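Local coordinates for protein adenylate isopentenyltransferase (PDB 3A8T) that transfers an isopentenyl group from dimethylallyl diphosphate to ATP, ADP or AMP in the biosynthesis of cytokinins in hop, at residues L66-K78 / V95-E109. Sequence-based numbering, arbitrary orientation.
Sequences LEVINSDKMQVYK and VPHHLLGEVDPARGE. With ATP (adenosine-5'-triphosphate), chain B.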
loop_
_atom_site.group_PDB
_atom_site.type_symbol
_atom_site.label_atom_id
_atom_site.label_comp_id
_atom_site.label_asym_id
_atom_site.label_seq_id
_atom_site.Cartn_x
_atom_site.Cartn_y
_atom_site.Cartn_z
ATOM N N LEU A 66 10.396 17.584 -1.341
ATOM C CA LEU A 66 9.415 16.859 -2.125
ATOM C C LEU A 66 8.058 16.722 -1.434
ATOM O O LEU A 66 7.883 17.143 -0.304
ATOM C CB LEU A 66 10.022 15.497 -2.549
ATOM C CG LEU A 66 10.238 14.403 -1.510
ATOM C CD1 LEU A 66 8.925 13.709 -1.254
ATOM C CD2 LEU A 66 11.285 13.397 -1.977
ATOM N N GLU A 67 7.088 16.184 -2.143
ATOM C CA GLU A 67 5.748 16.004 -1.594
ATOM C C GLU A 67 5.300 14.682 -2.209
ATOM O O GLU A 67 5.663 14.329 -3.345
ATOM C CB GLU A 67 4.766 17.153 -2.003
ATOM C CG GLU A 67 5.286 18.612 -1.737
ATOM C CD GLU A 67 4.163 19.709 -1.585
ATOM O OE1 GLU A 67 2.963 19.359 -1.640
ATOM O OE2 GLU A 67 4.480 20.932 -1.422
ATOM N N VAL A 68 4.489 13.966 -1.448
ATOM C CA VAL A 68 4.019 12.663 -1.847
ATOM C C VAL A 68 2.585 12.589 -2.316
ATOM O O VAL A 68 1.693 13.201 -1.748
ATOM C CB VAL A 68 4.232 11.631 -0.666
ATOM C CG1 VAL A 68 3.454 10.373 -0.921
ATOM C CG2 VAL A 68 5.710 11.287 -0.515
ATOM N N ILE A 69 2.393 11.815 -3.371
ATOM C CA ILE A 69 1.063 11.530 -3.918
ATOM C C ILE A 69 0.929 10.034 -3.710
ATOM O O ILE A 69 1.779 9.271 -4.143
ATOM C CB ILE A 69 0.966 11.808 -5.423
ATOM C CG1 ILE A 69 1.302 13.281 -5.696
ATOM C CG2 ILE A 69 -0.401 11.413 -5.914
ATOM C CD1 ILE A 69 1.381 13.709 -7.162
ATOM N N ASN A 70 -0.097 9.633 -2.988
ATOM C CA ASN A 70 -0.364 8.226 -2.729
ATOM C C ASN A 70 -1.002 7.594 -3.952
ATOM O O ASN A 70 -1.945 8.159 -4.495
ATOM C CB ASN A 70 -1.345 8.081 -1.586
ATOM C CG ASN A 70 -1.916 6.695 -1.505
ATOM O OD1 ASN A 70 -3.102 6.489 -1.635
ATOM N ND2 ASN A 70 -1.065 5.745 -1.303
ATOM N N SER A 71 -0.490 6.432 -4.380
ATOM C CA SER A 71 -1.021 5.682 -5.543
ATOM C C SER A 71 -1.596 4.315 -5.149
ATOM O O SER A 71 -1.870 3.481 -5.998
ATOM C CB SER A 71 0.054 5.473 -6.611
ATOM O OG SER A 71 1.161 4.793 -6.078
ATOM N N ASP A 72 -1.755 4.084 -3.853
ATOM C CA ASP A 72 -2.345 2.839 -3.358
ATOM C C ASP A 72 -3.878 3.095 -3.367
ATOM O O ASP A 72 -4.386 4.029 -2.765
ATOM C CB ASP A 72 -1.781 2.566 -1.980
ATOM C CG ASP A 72 -2.409 1.388 -1.321
ATOM O OD1 ASP A 72 -3.642 1.389 -1.142
ATOM O OD2 ASP A 72 -1.665 0.457 -0.964
ATOM N N LYS A 73 -4.616 2.298 -4.113
ATOM C CA LYS A 73 -6.042 2.546 -4.234
ATOM C C LYS A 73 -6.941 2.334 -2.999
ATOM O O LYS A 73 -8.067 2.824 -2.981
ATOM C CB LYS A 73 -6.604 1.799 -5.468
ATOM C CG LYS A 73 -6.794 0.311 -5.314
ATOM C CD LYS A 73 -7.432 -0.262 -6.596
ATOM C CE LYS A 73 -8.080 -1.633 -6.337
ATOM N NZ LYS A 73 -8.708 -2.229 -7.515
ATOM N N MET A 74 -6.456 1.621 -1.979
ATOM C CA MET A 74 -7.243 1.462 -0.762
ATOM C C MET A 74 -6.938 2.654 0.164
ATOM O O MET A 74 -7.816 3.170 0.862
ATOM C CB MET A 74 -6.909 0.133 -0.053
ATOM C CG MET A 74 -7.513 -1.116 -0.723
ATOM S SD MET A 74 -9.366 -0.960 -0.839
ATOM C CE MET A 74 -9.532 -0.686 -2.555
ATOM N N GLN A 75 -5.684 3.105 0.143
ATOM C CA GLN A 75 -5.223 4.189 0.981
ATOM C C GLN A 75 -5.774 5.554 0.645
ATOM O O GLN A 75 -5.508 6.510 1.377
ATOM C CB GLN A 75 -3.689 4.239 0.969
ATOM C CG GLN A 75 -3.073 3.069 1.698
ATOM C CD GLN A 75 -1.613 3.218 1.968
ATOM O OE1 GLN A 75 -1.015 4.240 1.695
ATOM N NE2 GLN A 75 -1.029 2.200 2.520
ATOM N N VAL A 76 -6.537 5.645 -0.445
ATOM C CA VAL A 76 -7.067 6.924 -0.846
ATOM C C VAL A 76 -8.270 7.233 0.020
ATOM O O VAL A 76 -8.632 8.375 0.152
ATOM C CB VAL A 76 -7.518 6.989 -2.386
ATOM C CG1 VAL A 76 -6.333 6.820 -3.286
ATOM C CG2 VAL A 76 -8.582 5.896 -2.738
ATOM N N TYR A 77 -8.865 6.218 0.630
ATOM C CA TYR A 77 -10.063 6.410 1.420
ATOM C C TYR A 77 -9.761 6.735 2.841
ATOM O O TYR A 77 -8.795 6.227 3.367
ATOM C CB TYR A 77 -10.907 5.149 1.411
ATOM C CG TYR A 77 -11.302 4.679 0.027
ATOM C CD1 TYR A 77 -12.217 5.390 -0.737
ATOM C CD2 TYR A 77 -10.725 3.545 -0.530
ATOM C CE1 TYR A 77 -12.537 4.981 -2.023
ATOM C CE2 TYR A 77 -11.039 3.126 -1.812
ATOM C CZ TYR A 77 -11.938 3.843 -2.549
ATOM O OH TYR A 77 -12.240 3.454 -3.811
ATOM N N LYS A 78 -10.581 7.590 3.464
ATOM C CA LYS A 78 -10.425 7.927 4.879
ATOM C C LYS A 78 -10.917 6.660 5.571
ATOM O O LYS A 78 -11.926 6.076 5.167
ATOM C CB LYS A 78 -11.346 9.085 5.278
ATOM C CG LYS A 78 -11.462 10.204 4.241
ATOM C CD LYS A 78 -12.632 11.116 4.541
ATOM C CE LYS A 78 -13.927 10.278 4.682
ATOM N NZ LYS A 78 -15.043 10.836 5.571
ATOM N N VAL A 95 6.410 15.659 5.864
ATOM C CA VAL A 95 6.266 15.726 4.393
ATOM C C VAL A 95 4.806 15.886 3.982
ATOM O O VAL A 95 3.932 15.259 4.554
ATOM C CB VAL A 95 6.828 14.467 3.731
ATOM C CG1 VAL A 95 6.592 14.477 2.255
ATOM C CG2 VAL A 95 8.294 14.376 4.053
ATOM N N PRO A 96 4.518 16.735 2.987
ATOM C CA PRO A 96 3.091 16.876 2.588
ATOM C C PRO A 96 2.579 15.690 1.754
ATOM O O PRO A 96 3.226 15.266 0.829
ATOM C CB PRO A 96 3.083 18.180 1.794
ATOM C CG PRO A 96 4.387 18.923 2.322
ATOM C CD PRO A 96 5.342 17.779 2.355
ATOM N N HIS A 97 1.445 15.120 2.105
ATOM C CA HIS A 97 0.922 13.991 1.331
ATOM C C HIS A 97 -0.383 14.346 0.676
ATOM O O HIS A 97 -1.149 15.118 1.236
ATOM C CB HIS A 97 0.688 12.729 2.205
ATOM C CG HIS A 97 1.951 12.110 2.696
ATOM N ND1 HIS A 97 2.273 10.789 2.469
ATOM C CD2 HIS A 97 3.015 12.650 3.336
ATOM C CE1 HIS A 97 3.481 10.545 2.948
ATOM N NE2 HIS A 97 3.952 11.655 3.474
ATOM N N HIS A 98 -0.628 13.760 -0.499
ATOM C CA HIS A 98 -1.845 13.959 -1.269
ATOM C C HIS A 98 -2.498 12.622 -1.649
ATOM O O HIS A 98 -1.832 11.616 -1.792
ATOM C CB HIS A 98 -1.506 14.742 -2.523
ATOM C CG HIS A 98 -0.666 15.948 -2.254
ATOM N ND1 HIS A 98 -1.203 17.195 -2.009
ATOM C CD2 HIS A 98 0.677 16.092 -2.165
ATOM C CE1 HIS A 98 -0.229 18.055 -1.786
ATOM N NE2 HIS A 98 0.922 17.411 -1.876
ATOM N N LEU A 99 -3.813 12.634 -1.812
ATOM C CA LEU A 99 -4.552 11.455 -2.192
ATOM C C LEU A 99 -4.369 10.377 -1.137
ATOM O O LEU A 99 -4.362 9.178 -1.430
ATOM C CB LEU A 99 -4.084 10.963 -3.559
ATOM C CG LEU A 99 -4.358 11.713 -4.873
ATOM C CD1 LEU A 99 -5.261 10.885 -5.684
ATOM C CD2 LEU A 99 -4.954 13.078 -4.661
ATOM N N LEU A 100 -4.221 10.806 0.106
ATOM C CA LEU A 100 -4.045 9.854 1.202
ATOM C C LEU A 100 -5.087 10.042 2.269
ATOM O O LEU A 100 -5.042 10.984 3.054
ATOM C CB LEU A 100 -2.643 9.959 1.811
ATOM C CG LEU A 100 -2.345 8.996 2.981
ATOM C CD1 LEU A 100 -2.588 7.564 2.602
ATOM C CD2 LEU A 100 -0.882 9.180 3.444
ATOM N N GLY A 101 -6.055 9.148 2.253
ATOM C CA GLY A 101 -7.120 9.144 3.247
ATOM C C GLY A 101 -8.049 10.322 3.183
ATOM O O GLY A 101 -8.514 10.783 4.228
ATOM N N GLU A 102 -8.352 10.802 1.986
ATOM C CA GLU A 102 -9.225 11.939 1.902
ATOM C C GLU A 102 -10.492 11.685 1.114
ATOM O O GLU A 102 -11.310 12.579 1.004
ATOM C CB GLU A 102 -8.495 13.133 1.284
ATOM C CG GLU A 102 -7.258 13.610 2.035
ATOM C CD GLU A 102 -6.591 14.787 1.348
ATOM O OE1 GLU A 102 -7.193 15.885 1.362
ATOM O OE2 GLU A 102 -5.478 14.619 0.793
ATOM N N VAL A 103 -10.650 10.499 0.545
ATOM C CA VAL A 103 -11.857 10.172 -0.204
ATOM C C VAL A 103 -12.862 9.515 0.753
ATOM O O VAL A 103 -12.507 8.657 1.518
ATOM C CB VAL A 103 -11.538 9.211 -1.375
ATOM C CG1 VAL A 103 -12.820 8.922 -2.181
ATOM C CG2 VAL A 103 -10.435 9.811 -2.256
ATOM N N ASP A 104 -14.113 9.944 0.730
ATOM C CA ASP A 104 -15.120 9.383 1.616
ATOM C C ASP A 104 -15.612 8.089 1.034
ATOM O O ASP A 104 -16.289 8.067 0.015
ATOM C CB ASP A 104 -16.298 10.340 1.788
ATOM C CG ASP A 104 -17.304 9.851 2.829
ATOM O OD1 ASP A 104 -17.494 8.609 2.959
ATOM O OD2 ASP A 104 -17.905 10.720 3.521
ATOM N N PRO A 105 -15.262 6.969 1.673
ATOM C CA PRO A 105 -15.690 5.654 1.181
ATOM C C PRO A 105 -17.204 5.590 0.840
ATOM O O PRO A 105 -17.624 4.915 -0.107
ATOM C CB PRO A 105 -15.281 4.716 2.319
ATOM C CG PRO A 105 -15.194 5.609 3.517
ATOM C CD PRO A 105 -14.577 6.857 2.966
ATOM N N ALA A 106 -18.012 6.306 1.617
ATOM C CA ALA A 106 -19.451 6.349 1.386
ATOM C C ALA A 106 -19.763 6.711 -0.049
ATOM O O ALA A 106 -20.702 6.160 -0.600
ATOM C CB ALA A 106 -20.121 7.356 2.324
ATOM N N ARG A 107 -18.984 7.608 -0.658
ATOM C CA ARG A 107 -19.238 8.024 -2.048
ATOM C C ARG A 107 -18.905 7.035 -3.192
ATOM O O ARG A 107 -18.976 7.409 -4.373
ATOM C CB ARG A 107 -18.537 9.348 -2.363
ATOM C CG ARG A 107 -18.891 10.449 -1.412
ATOM C CD ARG A 107 -18.570 11.805 -1.994
ATOM N NE ARG A 107 -18.292 12.735 -0.917
ATOM C CZ ARG A 107 -19.046 12.815 0.178
ATOM N NH1 ARG A 107 -20.122 12.023 0.310
ATOM N NH2 ARG A 107 -18.699 13.639 1.165
ATOM N N GLY A 108 -18.576 5.790 -2.834
ATOM C CA GLY A 108 -18.249 4.773 -3.828
ATOM C C GLY A 108 -16.769 4.632 -4.192
ATOM O O GLY A 108 -15.871 5.176 -3.560
ATOM N N GLU A 109 -16.507 3.910 -5.259
ATOM C CA GLU A 109 -15.143 3.705 -5.639
ATOM C C GLU A 109 -14.498 4.918 -6.333
ATOM O O GLU A 109 -15.136 5.642 -7.078
ATOM C CB GLU A 109 -15.064 2.461 -6.525
ATOM C CG GLU A 109 -13.718 1.773 -6.446
ATOM C CD GLU A 109 -13.735 0.313 -6.924
ATOM O OE1 GLU A 109 -14.339 -0.567 -6.249
ATOM O OE2 GLU A 109 -13.124 0.057 -7.998
HETATM P PG ATP B . -6.604 -4.856 -9.458
HETATM O O1G ATP B . -7.040 -3.857 -10.484
HETATM O O2G ATP B . -7.861 -5.102 -8.449
HETATM O O3G ATP B . -6.230 -6.261 -10.159
HETATM P PB ATP B . -4.783 -2.875 -8.869
HETATM O O1B ATP B . -3.750 -2.785 -9.855
HETATM O O2B ATP B . -5.992 -2.028 -9.352
HETATM O O3B ATP B . -5.236 -4.387 -8.630
HETATM P PA ATP B . -3.737 -3.164 -6.266
HETATM O O1A ATP B . -2.946 -4.319 -6.663
HETATM O O2A ATP B . -2.783 -2.256 -5.315
HETATM O O3A ATP B . -4.225 -2.189 -7.504
HETATM O "O5'" ATP B . -4.983 -3.561 -5.300
HETATM C "C5'" ATP B . -5.664 -4.716 -5.705
HETATM C "C4'" ATP B . -6.385 -5.245 -4.481
HETATM O "O4'" ATP B . -5.417 -5.528 -3.463
HETATM C "C3'" ATP B . -7.361 -4.241 -3.819
HETATM O "O3'" ATP B . -8.651 -4.315 -4.420
HETATM C "C2'" ATP B . -7.341 -4.689 -2.347
HETATM O "O2'" ATP B . -8.255 -5.710 -2.143
HETATM C "C1'" ATP B . -5.933 -5.187 -2.116
HETATM N N9 ATP B . -5.099 -4.128 -1.483
HETATM C C8 ATP B . -4.240 -3.244 -2.136
HETATM N N7 ATP B . -3.739 -2.372 -1.286
HETATM C C5 ATP B . -4.228 -2.628 -0.040
HETATM C C6 ATP B . -4.083 -2.051 1.284
HETATM N N6 ATP B . -3.292 -0.956 1.528
HETATM N N1 ATP B . -4.763 -2.621 2.301
HETATM C C2 ATP B . -5.541 -3.679 2.111
HETATM N N3 ATP B . -5.712 -4.245 0.914
HETATM C C4 ATP B . -5.104 -3.777 -0.165
#
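Glu67 OE1 takes a hydrogen bond from His98 NE2 at 2.8 Å, and Arg129 adds a salt bridge to the same oxygen. The carboxylate and imidazole planes lie 5° apart, the acceptor in the ring plane, so the bond restrains the ring's rotation. Next door, Val68 sets its CB over one face of the His97 ring, a CH-pi contact 3.9 Å from the centroid. The strands pair in parallel: Val68 N hydrogen-bonds Pro96 O, His98 N Val68 O, and Asn70 N His98 O. Beyond them, Val76 O accepts from Val103 N, Lys78 N returns a bond to Val103 O, and Lys78 NZ forms a salt bridge with Asp104 OD2. Strand 66-70 exemplifies a parallel strand leading at its C-terminal end into a nucleotide-binding turn. Asp72 CG lies opposite the backbone N (chi1 175°), carrying OD1 to Met74 N in an Asx turn, which Gln75 N extends to an Asx motif, and OD2 to ATP N6 at 3.3 Å; Lys73 NZ hydrogen-bonds the gamma-phosphate oxygen O2G. With an alanine here, the adenine amino group would probably lose Asp72's acceptor and both amides their shared oxygen. Strand 97-98 edges the sheet, with Ile69 and Leu99 against helix 112-128, Val68 and His97 against helix 53-61.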